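Local structure of maquette-3 (Escherichia coli, 6Z0C) at residues 47-50 and 54-57; 59-64 and 137-142. The protein has no known natural function, being a de novo four-helix bundle probably designed to test whether buried networks of charged residues can stabilise an artificial protein. All blocks are in the same frame, centred on the assembly; numbering follows the deposited sequence.

How the interactions relate
Interactions 1 and 2 follow one another along helix 52-99, with centres about 13 Å apart and on the same side of the chain's centre. Interaction 1 lies at the turn between helix 4-48 and helix 52-99, its centre about 33 Å from that of the chain; interaction 2, about 22 Å from the same point, is where helix 52-99 meets helix 105-144. V57 joins the two, its CG1 packing 4.0 Å from CE1 of F139 and 4.2 Å from CG of L142. Neither contact belongs to the potassium site of G101, G103 and Q200, whose two glycines lie beyond the other end of helix 52-99.

Interaction 1: residues 47-50 and 54-57; sequences EKAR and KKSV
The flat groups that K55 meets are the carbonyls of E47 and A49, where helix 4-48 ends, and its ammonium addresses them differently. K55 NZ stands over one face of the E47 carbonyl, 3.6 Å from E47 O and well above the peptide plane, whereas it approaches the A49 carbonyl from beyond the oxygen, 3.7 Å from A49 O. Neither approach is a hydrogen bond; the bond that holds K55 NZ goes to the carbonyl oxygen of S46. The ammonium therefore sits among three backbone oxygens at the C-terminal end of a helix, where the partial negative charge would be expected to favour it. The K55 chain gets there by running extended from the backbone and bending only at its last torsion (chi4 80°), which turns NZ back onto the helix end. The E47 carboxylate does not pair with it directly: E47 OE2 stays 5.4 Å from K55 NZ, and OE1 is salt-bridged to R43.

Beside the ammonium site, the methyl of A49, the first residue to leave helical geometry, packs on the start of the next helix. Its apolar part is A49 CB against K55 CB at 4.0 Å. K54 also starts toward the preceding segment, but its chain leads away, and its NZ is hydrogen-bonded to the carbonyl oxygens of I146 and S150 in the loop before helix 152-194. This is the tight helix-loop-helix connection of a single-chain four-helix bundle, in which consecutive helices 4-48 and 52-99 are joined by a short reversal.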
ATOM      1  N   GLU A  47      11.117 -27.982 -10.359  1.00 41.58           N
ATOM      2  CA  GLU A  47      11.088 -29.072 -11.374  1.00 43.82           C
ATOM      3  C   GLU A  47      12.493 -29.674 -11.521  1.00 42.82           C
ATOM      4  O   GLU A  47      12.589 -30.902 -11.671  1.00 48.99           O
ATOM      5  CB  GLU A  47      10.580 -28.554 -12.723  1.00 46.12           C
ATOM      6  CG  GLU A  47       9.119 -28.139 -12.725  1.00 49.05           C
ATOM      7  CD  GLU A  47       8.110 -29.256 -12.518  1.00 51.37           C
ATOM      8  OE1 GLU A  47       6.995 -28.955 -12.056  1.00 56.00           O
ATOM      9  OE2 GLU A  47       8.437 -30.418 -12.818  1.00 58.00           O
ATOM     10  N   LYS A  48      13.536 -28.839 -11.459  1.00 43.09           N
ATOM     11  CA  LYS A  48      14.956 -29.224 -11.709  1.00 45.74           C
ATOM     12  C   LYS A  48      15.601 -29.854 -10.466  1.00 42.98           C
ATOM     13  O   LYS A  48      16.545 -30.649 -10.643  1.00 41.63           O
ATOM     14  CB  LYS A  48      15.780 -27.994 -12.102  1.00 49.66           C
ATOM     15  CG  LYS A  48      15.601 -27.506 -13.531  1.00 53.78           C
ATOM     16  CD  LYS A  48      16.145 -26.109 -13.738  1.00 59.86           C
ATOM     17  CE  LYS A  48      17.158 -26.028 -14.858  1.00 63.87           C
ATOM     18  NZ  LYS A  48      17.730 -24.666 -14.973  1.00 68.30           N
ATOM     19  N   ALA A  49      15.151 -29.480  -9.263  1.00 40.26           N
ATOM     20  CA  ALA A  49      15.779 -29.830  -7.965  1.00 44.40           C
ATOM     21  C   ALA A  49      15.947 -31.350  -7.840  1.00 47.35           C
ATOM     22  O   ALA A  49      14.928 -32.065  -7.908  1.00 50.70           O
ATOM     23  CB  ALA A  49      14.954 -29.275  -6.829  1.00 43.32           C
ATOM     24  N   ARG A  50      17.191 -31.811  -7.652  1.00 49.32           N
ATOM     25  CA  ARG A  50      17.567 -33.245  -7.492  1.00 52.65           C
ATOM     26  C   ARG A  50      17.545 -33.621  -6.002  1.00 50.63           C
ATOM     27  O   ARG A  50      17.195 -34.775  -5.686  1.00 53.38           O
ATOM     28  CB  ARG A  50      18.953 -33.504  -8.093  1.00 58.60           C
ATOM     29  CG  ARG A  50      19.141 -32.951  -9.500  1.00 65.75           C
ATOM     30  CD  ARG A  50      20.248 -33.638 -10.284  1.00 73.46           C
ATOM     31  NE  ARG A  50      21.595 -33.219  -9.906  1.00 81.60           N
ATOM     32  CZ  ARG A  50      22.231 -32.139 -10.367  1.00 86.22           C
ATOM     33  NH1 ARG A  50      21.645 -31.322 -11.229  1.00 91.50           N
ATOM     34  NH2 ARG A  50      23.458 -31.872  -9.951  1.00 84.21           N
ATOM     35  N   LYS A  54      15.638 -29.675  -0.929  1.00 38.42           N
ATOM     36  CA  LYS A  54      15.570 -28.427  -1.735  1.00 36.79           C
ATOM     37  C   LYS A  54      14.232 -28.388  -2.485  1.00 36.44           C
ATOM     38  O   LYS A  54      13.593 -27.318  -2.488  1.00 36.68           O
ATOM     39  CB  LYS A  54      16.766 -28.326  -2.688  1.00 37.68           C
ATOM     40  CG  LYS A  54      18.122 -28.213  -2.006  1.00 38.99           C
ATOM     41  CD  LYS A  54      19.223 -27.684  -2.906  1.00 39.18           C
ATOM     42  CE  LYS A  54      20.587 -27.714  -2.246  1.00 41.11           C
ATOM     43  NZ  LYS A  54      21.599 -26.991  -3.051  1.00 42.70           N
ATOM     44  N   LYS A  55      13.809 -29.507  -3.081  1.00 37.80           N
ATOM     45  CA  LYS A  55      12.496 -29.605  -3.778  1.00 41.30           C
ATOM     46  C   LYS A  55      11.379 -29.258  -2.785  1.00 40.88           C
ATOM     47  O   LYS A  55      10.519 -28.422  -3.125  1.00 37.28           O
ATOM     48  CB  LYS A  55      12.273 -30.999  -4.374  1.00 45.37           C
ATOM     49  CG  LYS A  55      11.136 -31.078  -5.387  1.00 49.41           C
ATOM     50  CD  LYS A  55      10.988 -32.432  -6.047  1.00 53.92           C
ATOM     51  CE  LYS A  55      10.333 -32.360  -7.411  1.00 60.57           C
ATOM     52  NZ  LYS A  55      11.297 -31.955  -8.463  1.00 65.23           N
ATOM     53  N   SER A  56      11.413 -29.865  -1.596  1.00 41.11           N
ATOM     54  CA  SER A  56      10.428 -29.662  -0.503  1.00 41.57           C
ATOM     55  C   SER A  56      10.300 -28.168  -0.170  1.00 39.14           C
ATOM     56  O   SER A  56       9.158 -27.676  -0.108  1.00 37.42           O
ATOM     57  CB  SER A  56      10.803 -30.461   0.714  1.00 44.98           C
ATOM     58  OG  SER A  56       9.939 -30.149   1.796  1.00 49.86           O
ATOM     59  N   VAL A  57      11.428 -27.484   0.050  1.00 37.14           N
ATOM     60  CA  VAL A  57      11.474 -26.036   0.417  1.00 37.61           C
ATOM     61  C   VAL A  57      10.839 -25.215  -0.713  1.00 35.67           C
ATOM     62  O   VAL A  57       9.966 -24.365  -0.421  1.00 32.08           O
ATOM     63  CB  VAL A  57      12.912 -25.570   0.712  1.00 39.07           C
ATOM     64  CG1 VAL A  57      13.048 -24.055   0.655  1.00 38.48           C
ATOM     65  CG2 VAL A  57      13.411 -26.105   2.047  1.00 41.12           C
TER

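Interaction 2: residues 59-64 and 137-142; sequences QKQLEL and EKFIEL
Q61 sets its aliphatic stem against one face of the F139 ring. Its CG sits almost over the ring centre, a CH-pi contact 3.4 Å from Q61 CG to the centroid of F139, while CB touches the rim at CE1. With CG anti to the backbone N (chi1 177°) the stem projects from helix 52-99 toward helix 105-144, and a bend at chi2 then carries the amide past the CG-CD1 edge of the ring, which it overlaps only in part. Amide and ring are stacked, with the planes 23° apart and the stack displaced toward that edge: Q61 CD lies 3.5 Å from F139 CG, and Q61 OE1 is 3.4 Å from F139 CD1. The hydrogen bond from NE2 to E65 OE1, one turn further along the same helix, helps fix the rotation of the amide.

The two side chains meet between neighbouring helices of the four-helix bundle, where Q61 CA and F139 CA are 7.5 Å apart. Both are buried, and each also touches one of the other two helices: Q61 touches L42 of helix 4-48, and F139 touches K162 of helix 152-194.

On the exposed flank K60 takes a less common first torsion (chi1 73°), with CG between the backbone N and the carbonyl carbon. Two further bends, at chi3 and chi4, bring K60 NZ tip to tip with L142, 3.5 Å from its CD2 methyl.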
ATOM      1  N   GLN A  59       8.841 -26.160  -3.284  1.00 34.59           N
ATOM      2  CA  GLN A  59       7.417 -26.517  -3.545  1.00 37.74           C
ATOM      3  C   GLN A  59       6.509 -25.855  -2.499  1.00 37.20           C
ATOM      4  O   GLN A  59       5.461 -25.319  -2.892  1.00 36.15           O
ATOM      5  CB  GLN A  59       7.211 -28.034  -3.582  1.00 42.03           C
ATOM      6  CG  GLN A  59       7.174 -28.586  -4.999  1.00 47.53           C
ATOM      7  CD  GLN A  59       7.140 -30.092  -5.067  1.00 52.20           C
ATOM      8  OE1 GLN A  59       7.214 -30.786  -4.057  1.00 61.70           O
ATOM      9  NE2 GLN A  59       7.031 -30.614  -6.280  1.00 55.53           N
ATOM     10  N   LYS A  60       6.873 -25.876  -1.219  1.00 38.39           N
ATOM     11  CA  LYS A  60       5.971 -25.332  -0.166  1.00 42.16           C
ATOM     12  C   LYS A  60       5.943 -23.799  -0.293  1.00 38.16           C
ATOM     13  O   LYS A  60       4.863 -23.223  -0.073  1.00 39.51           O
ATOM     14  CB  LYS A  60       6.299 -25.901   1.220  1.00 48.54           C
ATOM     15  CG  LYS A  60       7.561 -25.407   1.908  1.00 56.02           C
ATOM     16  CD  LYS A  60       7.643 -25.864   3.360  1.00 59.96           C
ATOM     17  CE  LYS A  60       9.017 -26.338   3.786  1.00 57.90           C
ATOM     18  NZ  LYS A  60       9.981 -25.218   3.894  1.00 51.82           N
ATOM     19  N   GLN A  61       7.038 -23.162  -0.728  1.00 35.11           N
ATOM     20  CA  GLN A  61       7.072 -21.690  -0.957  1.00 36.40           C
ATOM     21  C   GLN A  61       6.205 -21.328  -2.170  1.00 36.55           C
ATOM     22  O   GLN A  61       5.582 -20.250  -2.150  1.00 38.86           O
ATOM     23  CB  GLN A  61       8.502 -21.182  -1.145  1.00 34.43           C
ATOM     24  CG  GLN A  61       8.583 -19.694  -1.465  1.00 36.59           C
ATOM     25  CD  GLN A  61       7.979 -18.815  -0.395  1.00 36.80           C
ATOM     26  OE1 GLN A  61       7.825 -19.215   0.759  1.00 37.17           O
ATOM     27  NE2 GLN A  61       7.632 -17.597  -0.777  1.00 36.31           N
ATOM     28  N   LEU A  62       6.177 -22.187  -3.190  1.00 39.01           N
ATOM     29  CA  LEU A  62       5.367 -21.992  -4.423  1.00 40.15           C
ATOM     30  C   LEU A  62       3.890 -21.801  -4.043  1.00 40.18           C
ATOM     31  O   LEU A  62       3.257 -20.867  -4.583  1.00 43.51           O
ATOM     32  CB  LEU A  62       5.579 -23.204  -5.336  1.00 42.35           C
ATOM     33  CG  LEU A  62       5.094 -23.073  -6.778  1.00 44.32           C
ATOM     34  CD1 LEU A  62       5.597 -21.794  -7.435  1.00 43.81           C
ATOM     35  CD2 LEU A  62       5.529 -24.285  -7.581  1.00 49.13           C
ATOM     36  N   GLU A  63       3.368 -22.623  -3.124  1.00 43.22           N
ATOM     37  CA  GLU A  63       1.962 -22.535  -2.628  1.00 47.75           C
ATOM     38  C   GLU A  63       1.713 -21.166  -1.977  1.00 44.15           C
ATOM     39  O   GLU A  63       0.669 -20.552  -2.268  1.00 46.77           O
ATOM     40  CB  GLU A  63       1.658 -23.628  -1.602  1.00 51.00           C
ATOM     41  CG  GLU A  63       1.905 -25.036  -2.108  1.00 53.83           C
ATOM     42  CD  GLU A  63       1.263 -26.125  -1.266  1.00 59.84           C
ATOM     43  OE1 GLU A  63       1.127 -27.255  -1.774  1.00 67.20           O
ATOM     44  OE2 GLU A  63       0.899 -25.843  -0.104  1.00 63.95           O
ATOM     45  N   LEU A  64       2.623 -20.719  -1.109  1.00 42.50           N
ATOM     46  CA  LEU A  64       2.515 -19.421  -0.382  1.00 42.91           C
ATOM     47  C   LEU A  64       2.536 -18.278  -1.404  1.00 39.25           C
ATOM     48  O   LEU A  64       1.783 -17.313  -1.228  1.00 39.51           O
ATOM     49  CB  LEU A  64       3.658 -19.310   0.636  1.00 45.60           C
ATOM     50  CG  LEU A  64       3.942 -17.919   1.207  1.00 51.46           C
ATOM     51  CD1 LEU A  64       2.693 -17.282   1.803  1.00 55.98           C
ATOM     52  CD2 LEU A  64       5.043 -17.982   2.262  1.00 53.40           C
ATOM     53  N   GLU A 137      11.133 -12.118   4.030  1.00 32.86           N
ATOM     54  CA  GLU A 137      12.373 -12.167   4.850  1.00 34.30           C
ATOM     55  C   GLU A 137      12.604 -13.592   5.366  1.00 33.81           C
ATOM     56  O   GLU A 137      13.770 -14.032   5.367  1.00 35.43           O
ATOM     57  CB  GLU A 137      12.292 -11.184   6.016  1.00 35.91           C
ATOM     58  CG  GLU A 137      12.401  -9.741   5.577  1.00 39.61           C
ATOM     59  CD  GLU A 137      12.308  -8.731   6.703  1.00 43.20           C
ATOM     60  OE1 GLU A 137      13.029  -7.725   6.636  1.00 51.42           O
ATOM     61  OE2 GLU A 137      11.510  -8.947   7.634  1.00 47.50           O
ATOM     62  N   LYS A 138      11.544 -14.277   5.803  1.00 31.79           N
ATOM     63  CA  LYS A 138      11.625 -15.668   6.322  1.00 34.28           C
ATOM     64  C   LYS A 138      12.056 -16.610   5.197  1.00 32.40           C
ATOM     65  O   LYS A 138      12.915 -17.475   5.442  1.00 31.55           O
ATOM     66  CB  LYS A 138      10.287 -16.133   6.896  1.00 38.24           C
ATOM     67  CG  LYS A 138       9.930 -15.545   8.250  1.00 42.78           C
ATOM     68  CD  LYS A 138       8.617 -16.062   8.778  1.00 47.42           C
ATOM     69  CE  LYS A 138       8.246 -15.458  10.113  1.00 50.94           C
ATOM     70  NZ  LYS A 138       6.805 -15.642  10.402  1.00 55.90           N
ATOM     71  N   PHE A 139      11.484 -16.459   4.002  1.00 31.77           N
ATOM     72  CA  PHE A 139      11.818 -17.360   2.874  1.00 32.75           C
ATOM     73  C   PHE A 139      13.291 -17.171   2.494  1.00 31.83           C
ATOM     74  O   PHE A 139      13.962 -18.180   2.224  1.00 33.99           O
ATOM     75  CB  PHE A 139      10.914 -17.169   1.656  1.00 32.62           C
ATOM     76  CG  PHE A 139      11.320 -18.115   0.559  1.00 33.28           C
ATOM     77  CD1 PHE A 139      11.221 -19.485   0.753  1.00 34.35           C
ATOM     78  CD2 PHE A 139      11.906 -17.653  -0.607  1.00 36.08           C
ATOM     79  CE1 PHE A 139      11.645 -20.372  -0.225  1.00 34.30           C
ATOM     80  CE2 PHE A 139      12.323 -18.543  -1.586  1.00 36.56           C
ATOM     81  CZ  PHE A 139      12.196 -19.899  -1.391  1.00 34.63           C
ATOM     82  N   ILE A 140      13.772 -15.927   2.469  1.00 31.23           N
ATOM     83  CA  ILE A 140      15.191 -15.599   2.136  1.00 33.67           C
ATOM     84  C   ILE A 140      16.119 -16.321   3.121  1.00 33.56           C
ATOM     85  O   ILE A 140      17.117 -16.910   2.663  1.00 34.08           O
ATOM     86  CB  ILE A 140      15.417 -14.077   2.118  1.00 37.06           C
ATOM     87  CG1 ILE A 140      14.918 -13.493   0.794  1.00 39.94           C
ATOM     88  CG2 ILE A 140      16.873 -13.725   2.398  1.00 36.74           C
ATOM     89  CD1 ILE A 140      15.314 -12.065   0.563  1.00 45.00           C
ATOM     90  N   GLU A 141      15.804 -16.284   4.418  1.00 33.14           N
ATOM     91  CA  GLU A 141      16.637 -16.933   5.468  1.00 36.65           C
ATOM     92  C   GLU A 141      16.658 -18.447   5.202  1.00 34.94           C
ATOM     93  O   GLU A 141      17.728 -19.061   5.339  1.00 35.40           O
ATOM     94  CB  GLU A 141      16.138 -16.520   6.856  1.00 38.17           C
ATOM     95  CG  GLU A 141      16.384 -15.042   7.139  1.00 42.64           C
ATOM     96  CD  GLU A 141      15.598 -14.398   8.272  1.00 48.41           C
ATOM     97  OE1 GLU A 141      14.914 -15.126   9.023  1.00 54.45           O
ATOM     98  OE2 GLU A 141      15.675 -13.157   8.401  1.00 47.86           O
ATOM     99  N   LEU A 142      15.533 -19.010   4.757  1.00 33.74           N
ATOM    100  CA  LEU A 142      15.402 -20.449   4.412  1.00 35.87           C
ATOM    101  C   LEU A 142      16.172 -20.752   3.118  1.00 34.17           C
ATOM    102  O   LEU A 142      16.901 -21.764   3.078  1.00 33.86           O
ATOM    103  CB  LEU A 142      13.911 -20.765   4.270  1.00 39.66           C
ATOM    104  CG  LEU A 142      13.512 -22.232   4.380  1.00 39.89           C
ATOM    105  CD1 LEU A 142      14.096 -22.874   5.630  1.00 42.22           C
ATOM    106  CD2 LEU A 142      12.000 -22.354   4.380  1.00 41.40           C
TER